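Local structure of methyl-coenzyme M reductase subunit beta (Methanosarcina barkeri, 1E6Y) at residues 193-198 against 410-415; 47-52 against 168-173; 200-205 against 403-408. The protein forms part of the nickel enzyme methyl-coenzyme M reductase, which releases methane from methyl-coenzyme M with coenzyme B as reductant. All coordinates share one frame; numbering follows the deposited sequence.

Interactions 1 and 3 are neighbouring parts of one interface, their centres about 6 Å apart, and both use helix 405-416; interaction 3 is nested inside the chain loop that interaction 1 closes. Asn194 ND2 ties them together, hydrogen-bonding Thr408 OG1 at 2.8 Å. Interaction 2 belongs to the N-terminal domain, the other two to the C-terminal domain. Its centre lies about 16 Å from that of interaction 1, yet the two touch where Ile412 CD1 packs on Gly173 O at 3.5 Å. Interactions 2 and 3, with centres about 21 Å apart, do not touch. All three lie away from the pockets for coenzyme M, coenzyme B and factor 430.

Interaction 1. Residues 193-198 against 410-415; sequences ANHVAA and GLIGDV
A water molecule is shared by Ala198 O, 3.0 Å away, and Gly413 O, 3.2 Å away, and donates a hydrogen to each, bridging two helices by their backbone carbonyls. The contact is small-residue helix packing: the backbones of 193-198 and 410-415 draw nearest at Ala198 and Gly413, whose CA atoms are 4.5 Å apart. Ala198 points its methyl at the partner helix, and CB rests on Gly413 CA at 3.8 Å. The approach depends on the missing side chain of the glycine, because a methyl group on Gly413 would be crowded against that of Ala198.

One turn back along helix 193-199, His195 reaches Ile412 with its imidazole. Ile412 CG1 sits over a face of the ring in a CH-pi contact, 3.8 Å from the centroid of the His195 ring and 16° off its normal. The methylene is displaced toward the CE1-NE2 rim rather than centred, while the CG2 branch of Ile412 approaches CG of the same ring. With Ile412 CG1 anti to its own carbonyl carbon (chi1 -63°), the two branches spread along the imidazole instead of one pointing past it. The rotation of the ring is also held by a hydrogen bond between His195 ND1 and Ser409 OG, one turn before Gly413 on the opposing helix.

Helix 405-416 is kinked here, the amides of Leu411 and Ile412 having no bond to the preceding turn. Behind helix 193-199, Ala193, Val196 and Ala197 pack on helix 387-395, so that the short helix lies between two longer ones. Beyond the kink, Asp414 N donates to Gly410 O at 3.0 Å.

Interaction 2. Residues 47-52 against 168-173; sequences AGIQGA and GGQVQG
Gln170 lays its side-chain amide flat upon the peptide that joins Gly48 to Ile49, the two planes parallel to within about 5°. Gln170 CD lies 3.5 Å from Gly48 C, with OE1 directed to the Gly48 CA side and NE2 to the carbonyl side. NE2 stays 3.6 Å from Gly48 O, and this is face-to-face packing of flat groups rather than a hydrogen bond; Gly48 O is already taken by Ala52 N within the helix.

The glycine is what permits the fit. Gln170 OE1 approaches Gly48 CA to 3.4 Å, and a CB on that residue would run straight into the oxygen. Beside the amide, the aliphatic part of Gln170 runs antiparallel alongside the Ile49 side chain, its CB 3.6 Å from Ile49 CG1. A bend at chi2 (-65°) folds the glutamine chain, so CB and CG cover the isoleucine while the amide turns over the neighbouring peptide.

Hydrogen bonds to a shared neighbour position both partners. Gln170 makes backbone hydrogen bonds with Asn45 and Val156, and Asn45 OD1 is in turn hydrogen-bonded to Gly48 N, so one asparagine serves both sides of the contact.

Helix 46-55 follows directly on strand 41-45, the neighbour of strand 171-172 in an antiparallel sheet. Ile49 packs against Val44 of strand 41-45, Val134 and Ile138 of helix 125-141, and Ala155 and Val156 of helix 149-157. Gln170 therefore joins the loop entering strand 171-172 to the first turn of helix 46-55, where Ile49 lies against both of these helices.

Interaction 3. Residues 200-205 against 403-408; sequences SNRNAM and FSIEST
Arg202 grips Glu406 and covers Ile405 at the N-terminal end of helix 405-416, where Ser404 is the N-cap. Arg202 itself belongs to the turn that leaves helix 193-199 through a Schellman motif at Asn201 and leads into helix 204-221.

The compact part is van der Waals packing of Ile405 against the arginine chain and one guanidinium face. Ile405 CD1 meets Arg202 CG at 3.7 Å and lies over the centre of that face. Behind it, the buried isoleucine packs on Asn194, Ala197 and Ala198 of helix 193-199, while Pro62 of the gamma subunit packs against Arg202.

The outer part is a salt bridge to exposed Glu406. Arg202 NH2 donates to Glu406 OE1 at 2.9 Å and NH1 to the same oxygen at 3.2 Å, an end-on grip in the guanidinium plane. The fit is skewed: the two planes are 38° apart, and both nitrogens reach OE1 from one face of the carboxylate. A bend in the glutamate chain (chi2 88°) curls its carboxylate back to the arginine. A leucine in place of Arg202 would probably leave the Glu406 carboxylate without its charged mate and freer to swing into solvent.

Weaker bonds tie the carboxylate to the cap. Ser404 OG accepts weakly from Ser407 N at 3.4 Å and donates, also weakly, to Glu406 OE2 at 3.3 Å.

Interaction 1. Residues 193-198 against 410-415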
# COMPACT_ATOMS: atom_id res chain seq x y z
N ALA E 193 -7.80 0.74 22.21
CA ALA E 193 -8.59 0.83 23.43
C ALA E 193 -7.80 0.44 24.68
O ALA E 193 -7.96 1.04 25.74
CB ALA E 193 -9.84 -0.02 23.30
N ASN E 194 -6.90 -0.54 24.54
CA ASN E 194 -6.08 -0.97 25.66
C ASN E 194 -5.19 0.14 26.20
O ASN E 194 -4.92 0.20 27.40
CB ASN E 194 -5.21 -2.17 25.26
CG ASN E 194 -5.91 -3.50 25.48
OD1 ASN E 194 -7.02 -3.56 26.00
ND2 ASN E 194 -5.26 -4.59 25.07
N HIS E 195 -4.72 1.02 25.31
CA HIS E 195 -3.90 2.17 25.70
C HIS E 195 -4.68 3.09 26.63
O HIS E 195 -4.19 3.50 27.68
CB HIS E 195 -3.46 2.97 24.48
CG HIS E 195 -2.31 2.35 23.73
ND1 HIS E 195 -1.77 1.13 24.07
CD2 HIS E 195 -1.60 2.80 22.67
CE1 HIS E 195 -0.78 0.85 23.24
NE2 HIS E 195 -0.65 1.85 22.38
N VAL E 196 -5.90 3.42 26.21
CA VAL E 196 -6.76 4.34 26.95
C VAL E 196 -7.12 3.76 28.32
O VAL E 196 -7.00 4.44 29.33
CB VAL E 196 -8.05 4.66 26.16
CG1 VAL E 196 -8.95 5.60 26.96
CG2 VAL E 196 -7.69 5.30 24.82
N ALA E 197 -7.50 2.48 28.34
CA ALA E 197 -7.81 1.79 29.59
C ALA E 197 -6.60 1.72 30.52
O ALA E 197 -6.75 1.85 31.74
CB ALA E 197 -8.32 0.38 29.29
N ALA E 198 -5.41 1.51 29.95
CA ALA E 198 -4.17 1.50 30.72
C ALA E 198 -3.93 2.85 31.38
O ALA E 198 -3.65 2.93 32.57
CB ALA E 198 -2.99 1.16 29.81
N GLY E 410 1.41 -2.19 28.42
CA GLY E 410 2.09 -2.11 29.70
C GLY E 410 2.98 -0.89 29.82
O GLY E 410 2.88 -0.14 30.80
N LEU E 411 3.80 -0.65 28.80
CA LEU E 411 4.69 0.51 28.77
C LEU E 411 3.90 1.83 28.76
O LEU E 411 4.25 2.77 29.47
CB LEU E 411 5.59 0.44 27.53
CG LEU E 411 6.65 1.53 27.33
CD1 LEU E 411 7.74 1.40 28.38
CD2 LEU E 411 7.23 1.41 25.94
N ILE E 412 2.82 1.86 27.98
CA ILE E 412 1.99 3.06 27.85
C ILE E 412 1.33 3.42 29.18
O ILE E 412 1.31 4.58 29.57
CB ILE E 412 0.91 2.87 26.76
CG1 ILE E 412 1.57 2.67 25.39
CG2 ILE E 412 -0.03 4.07 26.71
CD1 ILE E 412 2.46 3.83 24.96
N GLY E 413 0.82 2.41 29.88
CA GLY E 413 0.21 2.64 31.18
C GLY E 413 1.23 3.11 32.21
O GLY E 413 0.97 4.05 32.96
N ASP E 414 2.41 2.50 32.19
CA ASP E 414 3.48 2.84 33.12
C ASP E 414 3.99 4.26 32.90
O ASP E 414 4.20 5.01 33.86
CB ASP E 414 4.66 1.86 32.95
CG ASP E 414 4.31 0.44 33.39
OD1 ASP E 414 3.42 0.26 34.25
OD2 ASP E 414 4.95 -0.50 32.87
N VAL E 415 4.10 4.66 31.64
CA VAL E 415 4.72 5.94 31.29
C VAL E 415 3.72 7.10 31.24
O VAL E 415 4.08 8.22 31.60
CB VAL E 415 5.47 5.82 29.94
CG1 VAL E 415 5.95 7.18 29.47
CG2 VAL E 415 6.64 4.86 30.08
O HOH W 1 -1.78 3.95 34.68

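Interaction 2. Residues 47-52 against 168-173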
# COMPACT_ATOMS: atom_id res chain seq x y z
N ALA E 47 15.24 -0.74 29.25
CA ALA E 47 15.52 -2.15 29.45
C ALA E 47 15.53 -2.89 28.11
O ALA E 47 16.41 -3.70 27.85
CB ALA E 47 14.48 -2.77 30.39
N GLY E 48 14.59 -2.52 27.24
CA GLY E 48 14.52 -3.11 25.91
C GLY E 48 15.74 -2.81 25.06
O GLY E 48 16.25 -3.69 24.37
N ILE E 49 16.19 -1.56 25.09
CA ILE E 49 17.40 -1.16 24.37
C ILE E 49 18.60 -1.96 24.86
O ILE E 49 19.34 -2.53 24.05
CB ILE E 49 17.68 0.36 24.53
CG1 ILE E 49 16.59 1.18 23.84
CG2 ILE E 49 19.04 0.71 23.94
CD1 ILE E 49 16.62 2.64 24.19
N GLN E 50 18.75 -2.05 26.18
CA GLN E 50 19.87 -2.77 26.78
C GLN E 50 19.90 -4.24 26.35
O GLN E 50 20.94 -4.75 25.94
CB GLN E 50 19.81 -2.67 28.30
CG GLN E 50 20.98 -3.33 29.01
CD GLN E 50 21.05 -2.97 30.48
OE1 GLN E 50 20.63 -1.90 30.90
NE2 GLN E 50 21.61 -3.88 31.28
N GLY E 51 18.73 -4.88 26.41
CA GLY E 51 18.62 -6.26 25.96
C GLY E 51 18.91 -6.42 24.48
O GLY E 51 19.63 -7.33 24.07
N ALA E 52 18.37 -5.50 23.67
CA ALA E 52 18.59 -5.52 22.22
C ALA E 52 20.06 -5.34 21.87
O ALA E 52 20.58 -6.03 20.99
CB ALA E 52 17.76 -4.42 21.57
N GLY E 168 10.34 -3.18 15.81
CA GLY E 168 11.39 -3.80 16.61
C GLY E 168 12.31 -2.78 17.25
O GLY E 168 13.46 -3.09 17.56
N GLY E 169 11.81 -1.55 17.38
CA GLY E 169 12.52 -0.53 18.13
C GLY E 169 12.03 -0.46 19.56
O GLY E 169 11.30 -1.35 20.02
N GLN E 170 12.39 0.60 20.27
CA GLN E 170 12.06 0.71 21.69
C GLN E 170 11.40 2.04 22.03
O GLN E 170 11.46 2.50 23.17
CB GLN E 170 13.31 0.51 22.54
CG GLN E 170 14.01 -0.83 22.34
CD GLN E 170 13.16 -2.01 22.78
OE1 GLN E 170 12.30 -1.88 23.64
NE2 GLN E 170 13.43 -3.17 22.19
N VAL E 171 10.77 2.66 21.04
CA VAL E 171 10.07 3.93 21.23
C VAL E 171 8.62 3.78 20.82
O VAL E 171 8.33 3.27 19.73
CB VAL E 171 10.72 5.07 20.39
CG1 VAL E 171 10.04 6.40 20.70
CG2 VAL E 171 12.21 5.16 20.67
N GLN E 172 7.70 4.13 21.72
CA GLN E 172 6.27 4.09 21.42
C GLN E 172 5.61 5.36 21.95
O GLN E 172 5.98 5.85 23.01
CB GLN E 172 5.58 2.91 22.11
CG GLN E 172 6.14 1.53 21.83
CD GLN E 172 5.42 0.47 22.65
OE1 GLN E 172 4.29 0.68 23.10
NE2 GLN E 172 6.08 -0.66 22.88
N GLY E 173 4.52 5.75 21.30
CA GLY E 173 3.66 6.77 21.86
C GLY E 173 2.23 6.27 21.96
O GLY E 173 1.96 5.10 21.69

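Interaction 3. Residues 200-205 against 403-408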
# COMPACT_ATOMS: atom_id res chain seq x y z
N SER E 200 -6.09 5.12 32.05
CA SER E 200 -7.16 5.41 33.00
C SER E 200 -7.01 4.64 34.31
O SER E 200 -7.80 4.83 35.24
CB SER E 200 -8.52 5.07 32.38
OG SER E 200 -8.81 3.69 32.47
N ASN E 201 -6.01 3.76 34.37
CA ASN E 201 -5.81 2.88 35.52
C ASN E 201 -7.02 1.97 35.76
O ASN E 201 -7.41 1.71 36.90
CB ASN E 201 -5.50 3.71 36.77
CG ASN E 201 -4.14 4.39 36.70
OD1 ASN E 201 -3.15 3.88 37.22
ND2 ASN E 201 -4.09 5.52 36.00
N ARG E 202 -7.58 1.48 34.65
CA ARG E 202 -8.74 0.61 34.63
C ARG E 202 -9.96 1.25 35.30
O ARG E 202 -10.78 0.54 35.89
CB ARG E 202 -8.43 -0.76 35.24
CG ARG E 202 -7.35 -1.51 34.46
CD ARG E 202 -6.92 -2.70 35.31
NE ARG E 202 -7.31 -3.99 34.72
CZ ARG E 202 -6.39 -4.75 34.13
NH1 ARG E 202 -6.69 -5.92 33.58
NH2 ARG E 202 -5.11 -4.35 34.08
N ASN E 203 -10.07 2.57 35.19
CA ASN E 203 -11.27 3.29 35.62
C ASN E 203 -12.19 3.42 34.42
O ASN E 203 -11.90 4.17 33.49
CB ASN E 203 -10.89 4.68 36.14
CG ASN E 203 -12.08 5.44 36.71
OD1 ASN E 203 -13.07 5.69 36.01
ND2 ASN E 203 -11.98 5.85 37.97
N ALA E 204 -13.32 2.71 34.47
CA ALA E 204 -14.23 2.61 33.34
C ALA E 204 -14.67 3.96 32.77
O ALA E 204 -14.48 4.23 31.58
CB ALA E 204 -15.45 1.78 33.73
N MET E 205 -15.22 4.83 33.62
CA MET E 205 -15.76 6.09 33.13
C MET E 205 -14.70 7.11 32.73
O MET E 205 -14.93 7.94 31.86
CB MET E 205 -16.71 6.71 34.16
CG MET E 205 -17.54 7.84 33.57
SD MET E 205 -18.70 8.56 34.72
CE MET E 205 -19.60 7.08 35.25
N PHE E 403 -5.04 -10.77 24.85
CA PHE E 403 -4.38 -9.52 24.54
C PHE E 403 -4.87 -8.43 25.48
O PHE E 403 -5.63 -7.54 25.09
CB PHE E 403 -4.58 -9.17 23.07
CG PHE E 403 -3.95 -10.17 22.15
CD1 PHE E 403 -4.69 -11.24 21.65
CD2 PHE E 403 -2.57 -10.17 21.96
CE1 PHE E 403 -4.07 -12.30 21.01
CE2 PHE E 403 -1.94 -11.23 21.32
CZ PHE E 403 -2.69 -12.29 20.84
N SER E 404 -4.44 -8.57 26.73
CA SER E 404 -4.86 -7.71 27.82
C SER E 404 -4.16 -6.35 27.76
O SER E 404 -3.26 -6.14 26.95
CB SER E 404 -4.54 -8.38 29.15
OG SER E 404 -3.16 -8.71 29.23
N ILE E 405 -4.57 -5.46 28.66
CA ILE E 405 -3.94 -4.16 28.81
C ILE E 405 -2.43 -4.30 29.03
O ILE E 405 -1.64 -3.64 28.37
CB ILE E 405 -4.56 -3.39 30.02
CG1 ILE E 405 -6.02 -3.05 29.72
CG2 ILE E 405 -3.77 -2.13 30.30
CD1 ILE E 405 -6.80 -2.61 30.93
N GLU E 406 -2.05 -5.23 29.90
CA GLU E 406 -0.65 -5.50 30.20
C GLU E 406 0.09 -6.01 28.96
O GLU E 406 1.24 -5.64 28.72
CB GLU E 406 -0.54 -6.53 31.32
CG GLU E 406 -1.44 -6.26 32.52
CD GLU E 406 -2.83 -6.87 32.37
OE1 GLU E 406 -3.80 -6.12 32.15
OE2 GLU E 406 -2.95 -8.11 32.48
N SER E 407 -0.59 -6.83 28.17
CA SER E 407 -0.00 -7.44 26.98
C SER E 407 0.39 -6.41 25.93
O SER E 407 1.49 -6.46 25.38
CB SER E 407 -0.98 -8.45 26.37
OG SER E 407 -0.49 -8.99 25.16
N THR E 408 -0.53 -5.49 25.64
CA THR E 408 -0.35 -4.55 24.53
C THR E 408 0.12 -3.17 24.98
O THR E 408 0.71 -2.43 24.19
CB THR E 408 -1.65 -4.38 23.72
OG1 THR E 408 -2.63 -3.69 24.51
CG2 THR E 408 -2.20 -5.73 23.29